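Local structure of aminoglycoside N(3)-acetyltransferase III (Serratia marcescens, 7LAO) at residues S146-F151 and S167-H172; A120-V125 and Q140-G145; A163-V168 and Y249-Q254; A54-G59 and A130-P135; E226-A231 and V257-T262. The protein catalyses transfer of the acetyl group from acetyl-CoA to the 3-amino group of 2-deoxystreptamine antibiotics such as gentamicin, conferring resistance to them. All coordinates share one frame; numbering follows the deposited sequence. Where two conformers were deposited one is given.

Contact 1 of 5, residues S146-F151 and S167-H172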
# COMPACT_ATOMS: atom_id res chain seq x y z
N SER A 146 10.77 4.82 -4.13
CA SER A 146 9.81 4.61 -3.06
C SER A 146 9.97 3.21 -2.49
O SER A 146 10.58 2.35 -3.10
CB SER A 146 8.40 4.79 -3.58
OG SER A 146 8.03 3.62 -4.27
N PRO A 147 9.41 2.94 -1.32
CA PRO A 147 9.32 1.53 -0.88
C PRO A 147 8.68 0.56 -1.90
O PRO A 147 9.03 -0.63 -1.88
CB PRO A 147 8.48 1.62 0.39
CG PRO A 147 8.83 2.97 0.96
CD PRO A 147 8.99 3.87 -0.26
N LEU A 148 7.77 1.04 -2.78
CA LEU A 148 7.16 0.15 -3.78
C LEU A 148 8.20 -0.35 -4.77
O LEU A 148 8.18 -1.53 -5.19
CB LEU A 148 6.05 0.87 -4.55
CG LEU A 148 4.78 1.16 -3.79
CD1 LEU A 148 3.75 1.65 -4.81
CD2 LEU A 148 4.27 -0.09 -3.03
N GLU A 149 9.14 0.52 -5.15
CA GLU A 149 10.17 0.10 -6.10
C GLU A 149 11.00 -1.02 -5.50
O GLU A 149 11.33 -1.99 -6.20
CB GLU A 149 11.08 1.28 -6.52
CG GLU A 149 12.37 0.80 -7.25
CD GLU A 149 13.33 1.93 -7.67
OE1 GLU A 149 14.04 1.74 -8.67
OE2 GLU A 149 13.42 2.96 -6.97
N ARG A 150 11.31 -0.94 -4.20
CA ARG A 150 12.12 -1.99 -3.61
C ARG A 150 11.31 -3.23 -3.33
O ARG A 150 11.84 -4.35 -3.37
CB ARG A 150 12.83 -1.45 -2.35
CG ARG A 150 13.79 -0.26 -2.76
CD ARG A 150 14.61 0.33 -1.60
NE ARG A 150 13.73 0.95 -0.60
CZ ARG A 150 13.27 2.20 -0.65
NH1 ARG A 150 13.57 3.03 -1.63
NH2 ARG A 150 12.52 2.65 0.31
N PHE A 151 10.03 -3.07 -3.01
CA PHE A 151 9.12 -4.21 -2.84
C PHE A 151 9.07 -5.03 -4.14
O PHE A 151 9.22 -6.26 -4.10
CB PHE A 151 7.74 -3.69 -2.45
CG PHE A 151 6.62 -4.74 -2.56
CD1 PHE A 151 6.46 -5.76 -1.59
CD2 PHE A 151 5.72 -4.66 -3.59
CE1 PHE A 151 5.38 -6.70 -1.72
CE2 PHE A 151 4.63 -5.58 -3.71
CZ PHE A 151 4.49 -6.59 -2.81
N SER A 167 -7.48 -1.81 -4.81
CA SER A 167 -6.57 -1.54 -3.71
C SER A 167 -5.15 -2.07 -3.97
O SER A 167 -4.33 -2.10 -3.04
CB SER A 167 -7.14 -2.11 -2.40
OG SER A 167 -7.13 -3.53 -2.37
N VAL A 168 -4.83 -2.49 -5.22
CA VAL A 168 -3.49 -3.02 -5.54
C VAL A 168 -2.46 -1.89 -5.69
O VAL A 168 -2.12 -1.44 -6.80
CB VAL A 168 -3.53 -3.93 -6.80
CG1 VAL A 168 -2.13 -4.50 -7.08
CG2 VAL A 168 -4.45 -5.09 -6.58
N THR A 169 -1.91 -1.46 -4.55
CA THR A 169 -1.12 -0.23 -4.52
C THR A 169 0.13 -0.32 -5.39
O THR A 169 0.58 0.69 -5.95
CB THR A 169 -0.72 0.06 -3.07
OG1 THR A 169 -1.92 0.17 -2.29
CG2 THR A 169 0.09 1.35 -2.97
N VAL A 170 0.70 -1.51 -5.54
CA VAL A 170 1.91 -1.59 -6.37
C VAL A 170 1.68 -1.14 -7.81
O VAL A 170 2.64 -0.80 -8.51
CB VAL A 170 2.46 -3.03 -6.28
CG1 VAL A 170 1.68 -4.04 -7.20
CG2 VAL A 170 3.93 -3.05 -6.60
N LEU A 171 0.42 -1.14 -8.29
CA LEU A 171 0.21 -0.68 -9.66
C LEU A 171 0.38 0.83 -9.77
O LEU A 171 0.52 1.34 -10.89
CB LEU A 171 -1.17 -1.12 -10.20
CG LEU A 171 -1.13 -2.57 -10.71
CD1 LEU A 171 -2.56 -3.15 -10.99
CD2 LEU A 171 -0.26 -2.72 -11.97
N HIS A 172 0.35 1.57 -8.67
CA HIS A 172 0.79 2.97 -8.74
C HIS A 172 2.27 3.09 -9.11
O HIS A 172 2.67 4.08 -9.73
CB HIS A 172 0.52 3.68 -7.40
CG HIS A 172 -0.93 3.91 -7.13
ND1 HIS A 172 -1.75 4.58 -8.02
CD2 HIS A 172 -1.72 3.52 -6.10
CE1 HIS A 172 -2.98 4.62 -7.53
NE2 HIS A 172 -2.99 3.99 -6.36

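Contact 2 of 5, residues A120-V125 and Q140-G145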
# COMPACT_ATOMS: atom_id res chain seq x y z
N ALA A 120 2.27 8.84 2.48
CA ALA A 120 2.41 7.55 1.81
C ALA A 120 3.03 6.50 2.72
O ALA A 120 3.49 5.47 2.25
CB ALA A 120 3.24 7.70 0.54
N SER A 121 3.05 6.75 4.02
CA SER A 121 3.77 5.92 4.97
C SER A 121 3.50 4.43 4.81
O SER A 121 2.35 3.98 4.64
CB SER A 121 3.39 6.37 6.38
OG SER A 121 4.03 5.59 7.35
N MET A 122 4.57 3.65 4.89
CA MET A 122 4.50 2.20 4.76
C MET A 122 4.97 1.55 6.05
O MET A 122 5.83 2.09 6.73
CB MET A 122 5.39 1.69 3.61
CG MET A 122 5.09 2.34 2.30
SD MET A 122 3.69 1.53 1.46
CE MET A 122 3.57 2.66 0.08
N VAL A 123 4.41 0.38 6.38
CA VAL A 123 4.85 -0.39 7.53
C VAL A 123 5.41 -1.68 6.97
O VAL A 123 4.86 -2.22 5.99
CB VAL A 123 3.71 -0.65 8.56
CG1 VAL A 123 2.46 -1.34 7.86
CG2 VAL A 123 4.18 -1.53 9.67
N ALA A 124 6.52 -2.16 7.54
CA ALA A 124 7.12 -3.44 7.16
C ALA A 124 7.72 -4.14 8.38
O ALA A 124 8.20 -3.49 9.33
CB ALA A 124 8.21 -3.30 6.10
N VAL A 125 7.74 -5.48 8.33
CA VAL A 125 8.12 -6.30 9.48
C VAL A 125 8.80 -7.55 8.98
O VAL A 125 8.15 -8.35 8.28
CB VAL A 125 6.91 -6.75 10.33
CG1 VAL A 125 7.39 -7.12 11.70
CG2 VAL A 125 5.78 -5.75 10.30
N GLN A 140 8.63 11.07 -3.83
CA GLN A 140 8.91 9.68 -4.13
C GLN A 140 7.92 8.83 -3.36
O GLN A 140 8.28 7.89 -2.65
CB GLN A 140 10.36 9.32 -3.80
CG GLN A 140 11.37 10.20 -4.54
CD GLN A 140 12.80 9.70 -4.44
OE1 GLN A 140 13.29 9.33 -3.35
NE2 GLN A 140 13.49 9.66 -5.59
N ALA A 141 6.64 9.18 -3.49
CA ALA A 141 5.61 8.52 -2.70
C ALA A 141 5.48 7.04 -3.07
O ALA A 141 5.59 6.15 -2.21
CB ALA A 141 4.27 9.24 -2.88
N LEU A 142 5.21 6.75 -4.35
CA LEU A 142 4.91 5.40 -4.77
C LEU A 142 5.70 4.98 -6.00
O LEU A 142 5.49 3.88 -6.49
CB LEU A 142 3.39 5.26 -5.07
CG LEU A 142 2.48 5.69 -3.89
CD1 LEU A 142 0.98 5.84 -4.29
CD2 LEU A 142 2.62 4.68 -2.70
N GLY A 143 6.54 5.85 -6.55
CA GLY A 143 7.21 5.55 -7.80
C GLY A 143 8.68 5.20 -7.64
O GLY A 143 9.03 4.43 -6.74
N GLU A 144 9.56 5.77 -8.47
CA GLU A 144 10.98 5.48 -8.36
C GLU A 144 11.52 6.01 -7.04
O GLU A 144 11.18 7.11 -6.60
CB GLU A 144 11.76 6.10 -9.54
CG GLU A 144 11.26 5.60 -10.90
CD GLU A 144 12.11 6.11 -12.10
OE1 GLU A 144 11.66 5.89 -13.26
OE2 GLU A 144 13.20 6.72 -11.87
N GLY A 145 12.34 5.20 -6.38
CA GLY A 145 12.88 5.57 -5.08
C GLY A 145 12.00 5.24 -3.90
O GLY A 145 12.46 5.35 -2.75

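Contact 3 of 5, residues A163-V168 and Y249-Q254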
# COMPACT_ATOMS: atom_id res chain seq x y z
N ALA A 163 -10.07 -7.45 -0.07
CA ALA A 163 -10.06 -6.07 -0.55
C ALA A 163 -10.27 -6.07 -2.07
O ALA A 163 -9.97 -7.06 -2.74
CB ALA A 163 -8.73 -5.39 -0.20
N PRO A 164 -10.83 -5.01 -2.64
CA PRO A 164 -11.14 -5.03 -4.08
C PRO A 164 -9.87 -4.82 -4.91
O PRO A 164 -8.81 -4.42 -4.42
CB PRO A 164 -12.14 -3.89 -4.25
CG PRO A 164 -11.83 -2.95 -3.08
CD PRO A 164 -11.34 -3.80 -1.96
N LEU A 165 -10.00 -5.12 -6.22
CA LEU A 165 -8.86 -5.01 -7.11
C LEU A 165 -8.28 -3.59 -7.18
O LEU A 165 -7.09 -3.42 -7.43
CB LEU A 165 -9.25 -5.50 -8.49
CG LEU A 165 -9.55 -6.99 -8.65
CD1 LEU A 165 -9.63 -7.20 -10.14
CD2 LEU A 165 -8.42 -7.83 -8.04
N ASP A 166 -9.11 -2.55 -6.94
CA ASP A 166 -8.58 -1.20 -6.95
C ASP A 166 -7.63 -0.91 -5.78
O ASP A 166 -7.01 0.16 -5.76
CB ASP A 166 -9.70 -0.14 -6.99
CG ASP A 166 -10.61 -0.16 -5.76
OD1 ASP A 166 -10.36 -0.94 -4.82
OD2 ASP A 166 -11.59 0.61 -5.73
N SER A 167 -7.48 -1.81 -4.81
CA SER A 167 -6.57 -1.54 -3.71
C SER A 167 -5.15 -2.07 -3.97
O SER A 167 -4.33 -2.10 -3.04
CB SER A 167 -7.14 -2.11 -2.40
OG SER A 167 -7.13 -3.53 -2.37
N VAL A 168 -4.83 -2.49 -5.22
CA VAL A 168 -3.49 -3.02 -5.54
C VAL A 168 -2.46 -1.89 -5.69
O VAL A 168 -2.12 -1.44 -6.80
CB VAL A 168 -3.53 -3.93 -6.80
CG1 VAL A 168 -2.13 -4.50 -7.08
CG2 VAL A 168 -4.45 -5.09 -6.58
N TYR A 249 -6.91 -12.79 -3.19
CA TYR A 249 -6.04 -12.85 -4.37
C TYR A 249 -4.59 -12.81 -3.92
O TYR A 249 -4.23 -12.10 -2.96
CB TYR A 249 -6.22 -11.68 -5.32
CG TYR A 249 -7.57 -11.57 -5.97
CD1 TYR A 249 -8.68 -11.11 -5.25
CD2 TYR A 249 -7.74 -11.91 -7.32
CE1 TYR A 249 -9.93 -10.99 -5.87
CE2 TYR A 249 -8.97 -11.80 -7.93
CZ TYR A 249 -10.06 -11.34 -7.22
OH TYR A 249 -11.28 -11.24 -7.82
N LEU A 250 -3.74 -13.54 -4.64
CA LEU A 250 -2.30 -13.41 -4.46
C LEU A 250 -1.66 -13.21 -5.85
O LEU A 250 -1.83 -14.04 -6.75
CB LEU A 250 -1.70 -14.62 -3.71
CG LEU A 250 -0.18 -14.55 -3.40
CD1 LEU A 250 0.23 -13.45 -2.43
CD2 LEU A 250 0.35 -15.93 -2.94
N PHE A 251 -1.02 -12.06 -6.02
CA PHE A 251 -0.36 -11.61 -7.26
C PHE A 251 1.15 -11.52 -7.09
O PHE A 251 1.65 -11.00 -6.08
CB PHE A 251 -0.84 -10.21 -7.66
CG PHE A 251 -2.29 -10.09 -7.86
CD1 PHE A 251 -2.87 -10.60 -8.99
CD2 PHE A 251 -3.09 -9.39 -6.94
CE1 PHE A 251 -4.24 -10.48 -9.25
CE2 PHE A 251 -4.49 -9.26 -7.19
CZ PHE A 251 -5.05 -9.78 -8.32
N GLU A 252 1.90 -11.93 -8.13
CA GLU A 252 3.34 -11.72 -8.18
C GLU A 252 3.61 -10.28 -8.59
O GLU A 252 3.17 -9.85 -9.67
CB GLU A 252 3.98 -12.68 -9.18
CG GLU A 252 5.45 -12.75 -9.10
CD GLU A 252 6.11 -12.86 -10.47
OE1 GLU A 252 6.88 -11.95 -10.84
OE2 GLU A 252 5.85 -13.87 -11.17
N ALA A 253 4.35 -9.52 -7.75
CA ALA A 253 4.40 -8.08 -7.97
C ALA A 253 5.18 -7.70 -9.23
O ALA A 253 4.78 -6.79 -9.95
CB ALA A 253 5.03 -7.31 -6.78
N GLN A 254 6.29 -8.37 -9.50
CA GLN A 254 7.06 -8.02 -10.71
C GLN A 254 6.21 -8.22 -11.96
O GLN A 254 6.28 -7.44 -12.92
CB GLN A 254 8.35 -8.83 -10.76
CG GLN A 254 9.38 -8.39 -9.67
CD GLN A 254 10.73 -9.17 -9.58
OE1 GLN A 254 10.86 -10.33 -9.97
NE2 GLN A 254 11.73 -8.51 -9.00

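Contact 4 of 5, residues A54-G59 and A130-P135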
# COMPACT_ATOMS: atom_id res chain seq x y z
N ALA A 54 11.84 -15.70 8.19
CA ALA A 54 12.61 -15.09 7.10
C ALA A 54 11.77 -14.23 6.17
O ALA A 54 12.33 -13.47 5.36
CB ALA A 54 13.29 -16.19 6.27
N GLY A 55 10.44 -14.32 6.27
CA GLY A 55 9.56 -13.52 5.44
C GLY A 55 9.39 -12.11 5.96
O GLY A 55 9.68 -11.79 7.13
N THR A 56 8.89 -11.27 5.09
CA THR A 56 8.61 -9.89 5.44
C THR A 56 7.17 -9.55 5.09
O THR A 56 6.67 -9.93 4.03
CB THR A 56 9.58 -8.94 4.74
OG1 THR A 56 10.91 -9.15 5.25
CG2 THR A 56 9.23 -7.49 5.01
N LEU A 57 6.46 -8.90 5.99
CA LEU A 57 5.12 -8.44 5.69
C LEU A 57 5.17 -6.94 5.52
O LEU A 57 5.92 -6.26 6.21
CB LEU A 57 4.12 -8.76 6.84
CG LEU A 57 4.16 -10.19 7.38
CD1 LEU A 57 3.30 -10.34 8.66
CD2 LEU A 57 3.70 -11.12 6.21
N MET A 58 4.27 -6.43 4.69
CA MET A 58 4.28 -5.01 4.40
C MET A 58 2.86 -4.50 4.24
O MET A 58 1.96 -5.22 3.78
CB MET A 58 5.07 -4.75 3.13
CG MET A 58 5.24 -3.29 2.77
SD MET A 58 6.38 -3.16 1.31
CE MET A 58 6.20 -1.43 0.88
N GLY A 59 2.68 -3.24 4.57
CA GLY A 59 1.34 -2.68 4.49
C GLY A 59 1.41 -1.20 4.18
O GLY A 59 2.41 -0.53 4.50
N ALA A 130 13.81 -2.39 7.29
CA ALA A 130 14.49 -1.10 7.06
C ALA A 130 14.76 -0.88 5.57
O ALA A 130 14.58 0.23 5.04
CB ALA A 130 15.81 -1.04 7.83
N THR A 131 15.20 -1.93 4.88
CA THR A 131 15.36 -1.85 3.42
C THR A 131 14.10 -1.28 2.74
O THR A 131 14.19 -0.37 1.90
CB THR A 131 15.68 -3.26 2.86
OG1 THR A 131 16.90 -3.73 3.40
CG2 THR A 131 15.78 -3.28 1.25
N LEU A 132 12.92 -1.76 3.14
CA LEU A 132 11.71 -1.29 2.48
C LEU A 132 11.34 0.12 2.90
O LEU A 132 10.97 0.95 2.03
CB LEU A 132 10.55 -2.26 2.74
CG LEU A 132 10.81 -3.58 2.03
CD1 LEU A 132 9.83 -4.74 2.50
CD2 LEU A 132 10.70 -3.37 0.53
N THR A 133 11.48 0.45 4.21
CA THR A 133 10.92 1.69 4.74
C THR A 133 11.84 2.91 4.63
O THR A 133 11.39 4.03 4.93
CB THR A 133 10.49 1.50 6.20
OG1 THR A 133 11.60 1.05 6.97
CG2 THR A 133 9.37 0.42 6.28
N GLU A 134 13.11 2.74 4.24
CA GLU A 134 14.04 3.86 4.07
C GLU A 134 14.79 3.69 2.75
O GLU A 134 15.30 2.60 2.48
CB GLU A 134 15.06 3.89 5.24
CG GLU A 134 14.47 4.20 6.61
CD GLU A 134 15.54 4.17 7.70
OE1 GLU A 134 15.53 3.24 8.56
OE2 GLU A 134 16.44 5.06 7.66
N PRO A 135 14.94 4.77 1.95
CA PRO A 135 14.41 6.11 2.17
C PRO A 135 12.97 6.26 1.72
O PRO A 135 12.43 5.39 1.02
CB PRO A 135 15.37 7.00 1.35
CG PRO A 135 15.70 6.10 0.18
CD PRO A 135 15.72 4.68 0.70

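Contact 5 of 5, residues E226-A231 and V257-T262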
# COMPACT_ATOMS: atom_id res chain seq x y z
N GLU A 226 -7.56 -0.46 -11.03
CA GLU A 226 -8.63 -1.42 -11.23
C GLU A 226 -8.66 -1.92 -12.67
O GLU A 226 -8.80 -3.13 -12.92
CB GLU A 226 -9.96 -0.77 -10.85
CG GLU A 226 -11.13 -1.67 -11.03
CD GLU A 226 -12.39 -1.14 -10.34
OE1 GLU A 226 -13.42 -1.82 -10.41
OE2 GLU A 226 -12.35 -0.06 -9.72
N THR A 227 -8.55 -1.00 -13.63
CA THR A 227 -8.61 -1.42 -15.03
C THR A 227 -7.51 -2.44 -15.32
O THR A 227 -7.76 -3.51 -15.87
CB THR A 227 -8.50 -0.18 -15.94
OG1 THR A 227 -9.59 0.70 -15.68
CG2 THR A 227 -8.54 -0.55 -17.44
N ILE A 228 -6.29 -2.16 -14.85
CA ILE A 228 -5.15 -3.00 -15.17
C ILE A 228 -5.23 -4.34 -14.45
O ILE A 228 -4.96 -5.40 -15.05
CB ILE A 228 -3.84 -2.27 -14.83
CG1 ILE A 228 -3.63 -1.11 -15.81
CG2 ILE A 228 -2.67 -3.23 -14.94
CD1 ILE A 228 -2.59 -0.12 -15.34
N ALA A 229 -5.62 -4.33 -13.17
CA ALA A 229 -5.72 -5.57 -12.42
C ALA A 229 -6.75 -6.49 -13.03
O ALA A 229 -6.52 -7.70 -13.14
CB ALA A 229 -6.07 -5.29 -10.95
N LYS A 230 -7.90 -5.94 -13.41
CA LYS A 230 -8.91 -6.77 -14.06
C LYS A 230 -8.38 -7.39 -15.34
O LYS A 230 -8.63 -8.58 -15.62
CB LYS A 230 -10.17 -5.95 -14.35
CG LYS A 230 -10.94 -5.50 -13.13
CD LYS A 230 -11.82 -4.30 -13.48
CE LYS A 230 -13.22 -4.70 -13.81
NZ LYS A 230 -13.94 -4.87 -12.51
N ALA A 231 -7.71 -6.59 -16.17
CA ALA A 231 -7.15 -7.13 -17.40
C ALA A 231 -6.08 -8.18 -17.10
O ALA A 231 -6.04 -9.22 -17.77
CB ALA A 231 -6.55 -6.01 -18.27
N VAL A 257 3.26 -5.62 -12.35
CA VAL A 257 3.80 -4.33 -12.71
C VAL A 257 4.24 -4.35 -14.17
O VAL A 257 4.00 -3.41 -14.93
CB VAL A 257 4.94 -3.96 -11.74
CG1 VAL A 257 5.86 -2.86 -12.33
CG2 VAL A 257 4.34 -3.51 -10.43
N SER A 258 4.93 -5.42 -14.58
CA SER A 258 5.37 -5.50 -15.99
C SER A 258 4.17 -5.52 -16.94
O SER A 258 4.13 -4.79 -17.94
CB SER A 258 6.21 -6.76 -16.16
OG SER A 258 6.59 -6.89 -17.51
N PHE A 259 3.13 -6.28 -16.56
CA PHE A 259 1.89 -6.26 -17.33
C PHE A 259 1.33 -4.85 -17.40
O PHE A 259 0.91 -4.39 -18.46
CB PHE A 259 0.85 -7.19 -16.70
CG PHE A 259 -0.47 -7.13 -17.41
CD1 PHE A 259 -1.47 -6.23 -17.04
CD2 PHE A 259 -0.69 -7.94 -18.54
CE1 PHE A 259 -2.71 -6.22 -17.80
CE2 PHE A 259 -1.90 -7.91 -19.22
CZ PHE A 259 -2.88 -7.05 -18.85
N GLY A 260 1.29 -4.17 -16.26
CA GLY A 260 0.71 -2.84 -16.21
C GLY A 260 1.46 -1.85 -17.09
O GLY A 260 0.84 -1.02 -17.76
N VAL A 261 2.79 -1.95 -17.13
CA VAL A 261 3.56 -1.04 -17.98
C VAL A 261 3.25 -1.34 -19.45
O VAL A 261 3.02 -0.43 -20.25
CB VAL A 261 5.07 -1.15 -17.65
CG1 VAL A 261 5.93 -0.28 -18.60
CG2 VAL A 261 5.36 -0.70 -16.23
N THR A 262 3.22 -2.63 -19.81
CA THR A 262 2.88 -3.05 -21.16
C THR A 262 1.48 -2.58 -21.56
O THR A 262 1.28 -2.04 -22.65
CB THR A 262 2.94 -4.59 -21.23
OG1 THR A 262 4.24 -5.03 -20.83
CG2 THR A 262 2.62 -5.11 -22.63

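Contact 1 of 5, residues S146-F151 and S167-H172
Leu148 makes its approach to Thr169 and Val170 through a single branch. Its CD1 lies 3.5 Å from the backbone O of Thr169, 4.0 Å from CA of Val170, and 4.1 Å from the Thr169 methyl CG2. Phe151, three residues further along the helix, meets Val170 with the rim of its ring: CG2 of Val170 sits in the ring plane, 3.9 Å from Phe151 CD2, and the two side chains stand at about a right angle. The phenyl group gets there because CG is trans to the backbone N (chi1 167°). Helices 147-153 and 170-177 flank strand 157-161 in the chain and both rest on it, since Phe151 and Val170 each touch Val158; Phe151 also reaches Leu23 and Met25 of the neighbouring strand 23-28. Behind this apolar layer, Ser146 occupies the N-cap position of the first helix. Its OG bonds to Gly143 O and weakly accepts from Leu148 N (3.0 Å) and Glu149 N (3.4 Å). In the other segment, Thr169 O accepts from His172 N at 2.9 Å, and an inverse gamma turn centred on Val168 precedes it.

Contact 2 of 5, residues A120-V125 and Q140-G145
Met122 leaves strand 122-125 with its CB directed toward the loop 140-145, and the chain then works along to Leu142. The side chain packs beside Met58 and the ring of Pro147; a bend at the CB-CG bond (chi2 -83°) swings SD off the line of the first bonds. The last torsion, about CG-SD, is extended (chi3 175°), carrying the methyl CE to Leu142, where it touches CD2 at 3.6 Å. The two side chains meet at about a right angle, and of Leu142 it is the CD2 branch that makes this contact. The same CD2 lies 4.5 Å from Ala120 CB, so one methyl of the leucine serves two residues of the other segment. Ala120 CB also rests against Ala141 CB at 3.9 Å, with Ala141 O no farther off. That carbonyl is claimed by His136 NE2, while Ala141 N bonds to Asp206, which helps to hold the loop in place. No hydrogen bond spans the contact, and its side-chain contacts are apolar: the loop before helix 147-153 lies over the start of a strand in the central mixed sheet. Ala120 is also about 3 Å, side chain to nearest atom, from a bound HEPES molecule, probably from the crystallisation liquor, which may mark a pocket here.

Contact 3 of 5, residues A163-V168 and Y249-Q254
Leu165, Phe251 and Tyr249 carry this contact, and they meet at one methyl group. Leu165 CD2 sits over the centre of the Tyr249 ring, 3.9 Å from its centroid and only 9° off the ring normal, a clear CH-pi contact. The same carbon stands at the edge of the Phe251 ring, close to its plane and 3.9 Å from CZ. One ring therefore offers its face and the other its rim to a single methyl, and the leucine crosses both aromatic side chains at about a right angle. The two rings can share this partner because Tyr249 and Phe251, two residues apart on strand 246-252, project from the same side of it. Both have CG trans to the carbonyl carbon (chi1 -64° for Tyr249). A smaller contribution comes from Val168, whose CG2 approaches Phe251 CE2 obliquely at 4.2 Å.

The loop holding Leu165 is braced by its own turn: Pro164 O accepts from Ser167 N at 3.0 Å and, in one of the two modelled conformers, from Ser167 OG. Around the contact, Leu165 also packs on Leu160 and Lys230, and Phe251 on Tyr232 and Val233. Strand 246-252 is bound antiparallel to strand 157-161, with backbone bonds from Tyr249 to Leu160 and from Phe251 to Val158. The loop leaving strand 157-161 thus folds back over the face of the neighbouring strand on its way to helix 170-177, a strand-to-helix connection in an alpha/beta fold built on a mixed sheet.

Contact 4 of 5, residues A54-G59 and A130-P135
No ring or other flat side chain enters where Leu132 meets Thr56 and Met58; the contact is made by methyl groups and a sulfur. Leu132 CD1 makes the closest contacts from the helix. It faces the Thr56 methyl CG2 tip to tip at 3.8 Å, and the sulfur SD of Met58 lies 4.0 Å from it, the methionine slanting across the leucine. Met58 reaches that far by staying extended from its first torsion (chi1 -175°) outward. In Thr56 the methyl is trans to the backbone N, which brings it against Leu132 and leaves OG1 beside the backbone N, where it bonds to Leu128 N. The geometry is that of a helix laid on a sheet. Helix 129-133 rests on strand 56-60 through Thr56 and Met58, which point to one side, while Leu57 between them turns the other way, to helix 40-51. Layers of helix thus lie on both faces of the mixed sheet here, as in an alpha/beta/alpha sandwich. Leu23 of the adjacent strand 23-28 touches both Thr56 and Leu132, and Pro147 and Phe151 pack on Met58. The last helical turn closes with Glu134 N to Ala130 O at 3.0 Å, and a cis peptide precedes Pro135. At this end of the helix, the guanidinium of Arg150 bonds to the carbonyls of Thr131, Leu132 and Pro135, tying it to helix 147-153.

Contact 5 of 5, residues E226-A231 and V257-T262
Ile228 and Gly260 bring the helical segments 226-231 and 257-262 together, their CA atoms 6.0 Å apart, while the axes of the two segments approach to 9.9 Å and run at 113° to each other. The gap is bridged by the gamma methyl of Ile228: CG2 lies 3.6 Å from Gly260 CA, resting directly on a backbone that carries no side chain there. The same methyl stands in the plane of the Phe259 ring, at its edge, 3.9 Å from CD1. Isoleucine and phenylalanine slide past each other in opposite directions, each heading for the other helix. Phe259 has CG trans to the backbone N (chi1 176°), which sends its ring along the first helix; CE1 lies 3.6 Å from Ile228 O, and CZ is 3.9 Å from Ala231 CB. This is a steeply crossed pair of helices, one of them the long carboxy-terminal helix 253-268. Tyr232 meets the Phe259 ring edge-to-face from outside the two segments. Ile228 also packs on Leu171 and Val257 on Val170, so both helices touch helix 170-177. Polar groups remain along the outer flanks: Lys230 NZ and Glu226 OE1 form a long salt bridge of 3.7 Å. Thr262 OG1 bonds to Ser258 O at 2.9 Å, with the hydroxyl 38° out of the carbonyl plane, in addition to the helical bond from Thr262 N.

Contacts 1, 2 and 4 are buried, while contacts 3 and 5 lie partly at the surface. Contacts 2 and 4 bear on neighbouring strands, 122-125 and 56-60, whose backbones bond through Val123 with Gly59 and Val125 with Leu57. Contact 1 touches both: Arg150 ties its helix to Gly145 of contact 2 and to the end of helix 129-133 in contact 4. The strand of contact 3 runs straight into helix 253-268 of contact 5, and the two meet through Leu165 and Lys230. Aliphatic methyls and a methionine dominate contacts 2 and 4; aromatic rings enter contact 1 and carry much of contacts 3 and 5. Contacts 4 and 5 are farthest apart, their centres about 24 Å from each other.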